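Local coordinates for biofilm-associated surface protein (Staphylococcus aureus, PDB 7C7U) that is a cell wall-anchored surface protein involved in biofilm formation, with a calcium-binding region that probably takes part in switching its amyloid-like assembly, at residues K333-N336 and N337-T340; I304-N308 and L309-I313. All coordinates share one frame; numbering follows the deposited sequence.

Interaction 1: K333-N336 and N337-T340; sequences KSVN and NILT
The backbone of Ser334 to Asn337 turns back on itself, with Asn337 N donating to Ser334 O at 2.9 Å and an N-H...O angle of 163°. An ST turn opens this bend. Ser334 OG, held anti to its own N (chi1 174°), accepts from Asn336 N at 3.2 Å. The bend continues one residue further, where Ile338 N makes a weak bond to Val335 O at 3.4 Å. A water also joins the two segments: it donates to Val335 O and accepts from Leu339 N. Val335 O receives the water at 2.9 Å and, more weakly, the amide of Ile338. The stretch is part of the loop between strands 323-331 and 359-369.

The side chains add both apolar and polar contacts. Ile338 CD1 lies against Val335 CG2 at 3.9 Å, the two chains running at a slant to each other. Ile338 also packs on Phe362 of strand 359-369, and Val335 on Leu396. The amide of Asn336 turns away from the bend, and its OD1 accepts from Leu396 N, beside the calcium-binding Leu395. The aliphatic part of Lys333 crosses Asn337 at an angle, with Lys333 CD 3.9 Å from Asn337 CB. At the far end, the methyl of Thr340 also rests on the bend: Thr340 CG2 sits 3.4 Å from Asn336 O.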
loop_
_atom_site.group_PDB
_atom_site.type_symbol
_atom_site.label_atom_id
_atom_site.label_comp_id
_atom_site.label_asym_id
_atom_site.label_seq_id
_atom_site.Cartn_x
_atom_site.Cartn_y
_atom_site.Cartn_z
ATOM N N LYS A 333 -18.157 5.859 -0.859
ATOM C CA LYS A 333 -18.064 4.405 -0.793
ATOM C C LYS A 333 -16.587 4.071 -0.647
ATOM O O LYS A 333 -15.725 4.946 -0.763
ATOM C CB LYS A 333 -18.659 3.731 -2.029
ATOM C CG LYS A 333 -17.865 3.966 -3.325
ATOM C CD LYS A 333 -18.654 3.511 -4.552
ATOM C CE LYS A 333 -19.933 4.332 -4.735
ATOM N NZ LYS A 333 -19.808 5.317 -5.872
ATOM N N SER A 334 -16.305 2.793 -0.393
ATOM C CA SER A 334 -14.935 2.363 -0.136
ATOM C C SER A 334 -13.993 2.749 -1.270
ATOM O O SER A 334 -14.330 2.634 -2.452
ATOM C CB SER A 334 -14.877 0.849 0.068
ATOM O OG SER A 334 -13.526 0.419 0.190
ATOM N N VAL A 335 -12.781 3.169 -0.897
ATOM C CA VAL A 335 -11.758 3.529 -1.879
ATOM C C VAL A 335 -11.404 2.339 -2.763
ATOM O O VAL A 335 -10.919 2.518 -3.886
ATOM C CB VAL A 335 -10.507 4.099 -1.171
ATOM C CG1 VAL A 335 -9.685 3.011 -0.521
ATOM C CG2 VAL A 335 -9.652 4.952 -2.161
ATOM N N ASN A 336 -11.657 1.119 -2.287
ATOM C CA ASN A 336 -11.383 -0.083 -3.064
ATOM C C ASN A 336 -12.343 -0.256 -4.235
ATOM O O ASN A 336 -12.122 -1.145 -5.065
ATOM C CB ASN A 336 -11.436 -1.317 -2.143
ATOM C CG ASN A 336 -10.252 -1.387 -1.200
ATOM O OD1 ASN A 336 -9.136 -1.043 -1.584
ATOM N ND2 ASN A 336 -10.485 -1.824 0.040
ATOM N N ASN A 337 -13.398 0.556 -4.319
ATOM C CA ASN A 337 -14.365 0.481 -5.408
ATOM C C ASN A 337 -13.950 1.255 -6.654
ATOM O O ASN A 337 -14.666 1.204 -7.657
ATOM C CB ASN A 337 -15.727 1.019 -4.950
ATOM C CG ASN A 337 -16.380 0.143 -3.908
ATOM O OD1 ASN A 337 -16.787 0.614 -2.847
ATOM N ND2 ASN A 337 -16.467 -1.145 -4.199
ATOM N N ILE A 338 -12.830 1.974 -6.629
ATOM C CA ILE A 338 -12.505 2.835 -7.768
ATOM C C ILE A 338 -11.830 2.039 -8.876
ATOM O O ILE A 338 -12.254 2.082 -10.036
ATOM C CB ILE A 338 -11.624 4.019 -7.324
ATOM C CG1 ILE A 338 -12.322 4.851 -6.246
ATOM C CG2 ILE A 338 -11.265 4.866 -8.545
ATOM C CD1 ILE A 338 -11.384 5.856 -5.528
ATOM N N LEU A 339 -10.770 1.300 -8.546
ATOM C CA LEU A 339 -10.121 0.492 -9.562
ATOM C C LEU A 339 -10.963 -0.709 -9.965
ATOM O O LEU A 339 -10.753 -1.262 -11.049
ATOM C CB LEU A 339 -8.739 0.034 -9.097
ATOM C CG LEU A 339 -7.550 0.985 -9.328
ATOM C CD1 LEU A 339 -7.773 2.398 -8.786
ATOM C CD2 LEU A 339 -6.289 0.352 -8.746
ATOM N N THR A 340 -11.925 -1.102 -9.137
ATOM C CA THR A 340 -12.843 -2.165 -9.511
ATOM C C THR A 340 -14.058 -1.637 -10.259
ATOM O O THR A 340 -15.038 -2.363 -10.407
ATOM C CB THR A 340 -13.301 -2.937 -8.264
ATOM O OG1 THR A 340 -14.057 -2.068 -7.415
ATOM C CG2 THR A 340 -12.113 -3.473 -7.488
HETATM O O HOH W 1 -9.682 1.010 -5.989
#

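Interaction 2: I304-N308 and L309-I313; sequences ITSDN and LNKLI
Asn308 holds the following turn through two different oxygens. Its backbone O accepts from Lys311 N at 2.9 Å, in a nearly straight bond of 173°. Its side-chain OD1 takes two donors from Asn310. Asn310 ND2 reaches Asn308 OD1 at 3.0 Å, in the carbonyl plane and on a lone pair. Asn310 N reaches the same Asn308 OD1 at 3.2 Å, tilted from that plane. Both bonds are bent, near 140° at the hydrogen. The two amide planes stand 64° apart, so the groups meet at a slant and do not stack. With CG turned opposite the backbone N, Asn308 OD1 comes within bonding distance of both Asn310 N and Asn310 ND2.

Just before this, Ser306 forms an ST turn: its OG accepts from Asn308 N at 2.8 Å. Leu309 N is satisfied outside the turn, by Gln250 OE1. Leu309 O accepts from both Leu312 N and Ile313 N. The Asn310 amide has further partners, with ND2 also donating to Tyr243 O and OD1 accepting from Asn317 ND2.

An apolar contact joins Ile304 of the strand to Leu312. Leu312 CD1 meets Ile304 CD1 tip to tip at 3.6 Å, and Ser306 CB lies 3.9 Å from Leu312 CD1. Ile304 also packs on strand 290-294.

After strand 301-305, two side-chain oxygens take backbone N-H groups. Ser306 OG takes Asn308 N and Asn308 OD1 takes Asn310 N, while the Leu309 N between them goes to Gln250 OE1. The shared bonds of the Asn310 amide tie this surface turn to the neighbouring loops.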
loop_
_atom_site.group_PDB
_atom_site.type_symbol
_atom_site.label_atom_id
_atom_site.label_comp_id
_atom_site.label_asym_id
_atom_site.label_seq_id
_atom_site.Cartn_x
_atom_site.Cartn_y
_atom_site.Cartn_z
ATOM N N ILE A 304 -12.860 29.507 -5.140
ATOM C CA ILE A 304 -13.444 30.055 -3.923
ATOM C C ILE A 304 -12.758 31.383 -3.631
ATOM O O ILE A 304 -11.554 31.538 -3.855
ATOM C CB ILE A 304 -13.332 29.080 -2.729
ATOM C CG1 ILE A 304 -14.077 29.643 -1.520
ATOM C CG2 ILE A 304 -11.877 28.813 -2.372
ATOM C CD1 ILE A 304 -14.036 28.780 -0.314
ATOM N N THR A 305 -13.536 32.356 -3.179
ATOM C CA THR A 305 -12.983 33.638 -2.769
ATOM C C THR A 305 -13.763 34.119 -1.555
ATOM O O THR A 305 -14.636 33.422 -1.027
ATOM C CB THR A 305 -12.999 34.657 -3.911
ATOM O OG1 THR A 305 -12.195 35.805 -3.550
ATOM C CG2 THR A 305 -14.425 35.080 -4.223
ATOM N N SER A 306 -13.420 35.305 -1.088
ATOM C CA SER A 306 -13.871 35.773 0.208
ATOM C C SER A 306 -13.669 37.277 0.271
ATOM O O SER A 306 -12.917 37.847 -0.515
ATOM C CB SER A 306 -13.090 35.081 1.324
ATOM O OG SER A 306 -13.188 35.798 2.524
ATOM N N ASP A 307 -14.346 37.915 1.221
ATOM C CA ASP A 307 -14.069 39.320 1.472
ATOM C C ASP A 307 -12.761 39.499 2.219
ATOM O O ASP A 307 -12.236 40.614 2.262
ATOM C CB ASP A 307 -15.220 39.972 2.246
ATOM C CG ASP A 307 -16.415 40.302 1.355
ATOM O OD1 ASP A 307 -16.210 40.781 0.221
ATOM O OD2 ASP A 307 -17.561 40.080 1.783
ATOM N N ASN A 308 -12.227 38.429 2.809
ATOM C CA ASN A 308 -10.897 38.469 3.418
ATOM C C ASN A 308 -10.336 37.049 3.379
ATOM O O ASN A 308 -10.593 36.255 4.286
ATOM C CB ASN A 308 -10.948 39.010 4.842
ATOM C CG ASN A 308 -9.573 39.289 5.395
ATOM O OD1 ASN A 308 -8.601 38.675 4.968
ATOM N ND2 ASN A 308 -9.476 40.219 6.345
ATOM N N LEU A 309 -9.523 36.760 2.354
ATOM C CA LEU A 309 -9.027 35.405 2.132
ATOM C C LEU A 309 -8.229 34.864 3.315
ATOM O O LEU A 309 -8.085 33.637 3.454
ATOM C CB LEU A 309 -8.184 35.375 0.853
ATOM C CG LEU A 309 -7.915 34.028 0.179
ATOM C CD1 LEU A 309 -9.214 33.283 -0.112
ATOM C CD2 LEU A 309 -7.091 34.204 -1.086
ATOM N N ASN A 310 -7.725 35.738 4.187
ATOM C CA ASN A 310 -7.070 35.269 5.412
ATOM C C ASN A 310 -7.968 34.369 6.254
ATOM O O ASN A 310 -7.457 33.599 7.081
ATOM C CB ASN A 310 -6.620 36.457 6.266
ATOM C CG ASN A 310 -5.434 37.186 5.674
ATOM O OD1 ASN A 310 -4.371 36.599 5.503
ATOM N ND2 ASN A 310 -5.593 38.476 5.407
ATOM N N LYS A 311 -9.288 34.452 6.088
ATOM C CA LYS A 311 -10.162 33.565 6.849
ATOM C C LYS A 311 -10.161 32.139 6.309
ATOM O O LYS A 311 -10.555 31.211 7.032
ATOM C CB LYS A 311 -11.597 34.112 6.870
ATOM C CG LYS A 311 -11.720 35.488 7.528
ATOM C CD LYS A 311 -13.136 35.886 7.891
ATOM C CE LYS A 311 -13.841 36.661 6.836
ATOM N NZ LYS A 311 -15.171 37.143 7.329
ATOM N N LEU A 312 -9.740 31.943 5.060
ATOM C CA LEU A 312 -9.786 30.634 4.413
ATOM C C LEU A 312 -8.431 29.971 4.272
ATOM O O LEU A 312 -8.357 28.736 4.266
ATOM C CB LEU A 312 -10.420 30.742 3.027
ATOM C CG LEU A 312 -11.868 31.205 3.077
ATOM C CD1 LEU A 312 -12.454 31.264 1.680
ATOM C CD2 LEU A 312 -12.670 30.271 3.977
ATOM N N ILE A 313 -7.367 30.762 4.175
ATOM C CA ILE A 313 -6.017 30.272 3.956
ATOM C C ILE A 313 -5.108 30.899 4.997
ATOM O O ILE A 313 -5.116 32.124 5.178
ATOM C CB ILE A 313 -5.522 30.599 2.532
ATOM C CG1 ILE A 313 -6.299 29.783 1.492
ATOM C CG2 ILE A 313 -4.008 30.359 2.411
ATOM C CD1 ILE A 313 -6.063 30.246 0.074
#

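Both interactions are local turns that follow strands of two different antiparallel sheets, and each includes an ST turn. They are in series along the chain: interaction 2 comes after strand 301-305 and interaction 1 after strand 323-331. Their centres lie 34 Å apart and their nearest atoms about 23 Å apart, so they do not touch. Interaction 1 is partly buried, and the side chain of Asn336 is about 7 Å from a bound calcium ion. Asn336 touches Leu395, which belongs to the calcium site of Asp389, Asp391, Asp393 and Glu400, and bonds the next residue, Leu396. Interaction 2 is a surface contact, 36 Å from the chain centre, against 14 Å for interaction 1.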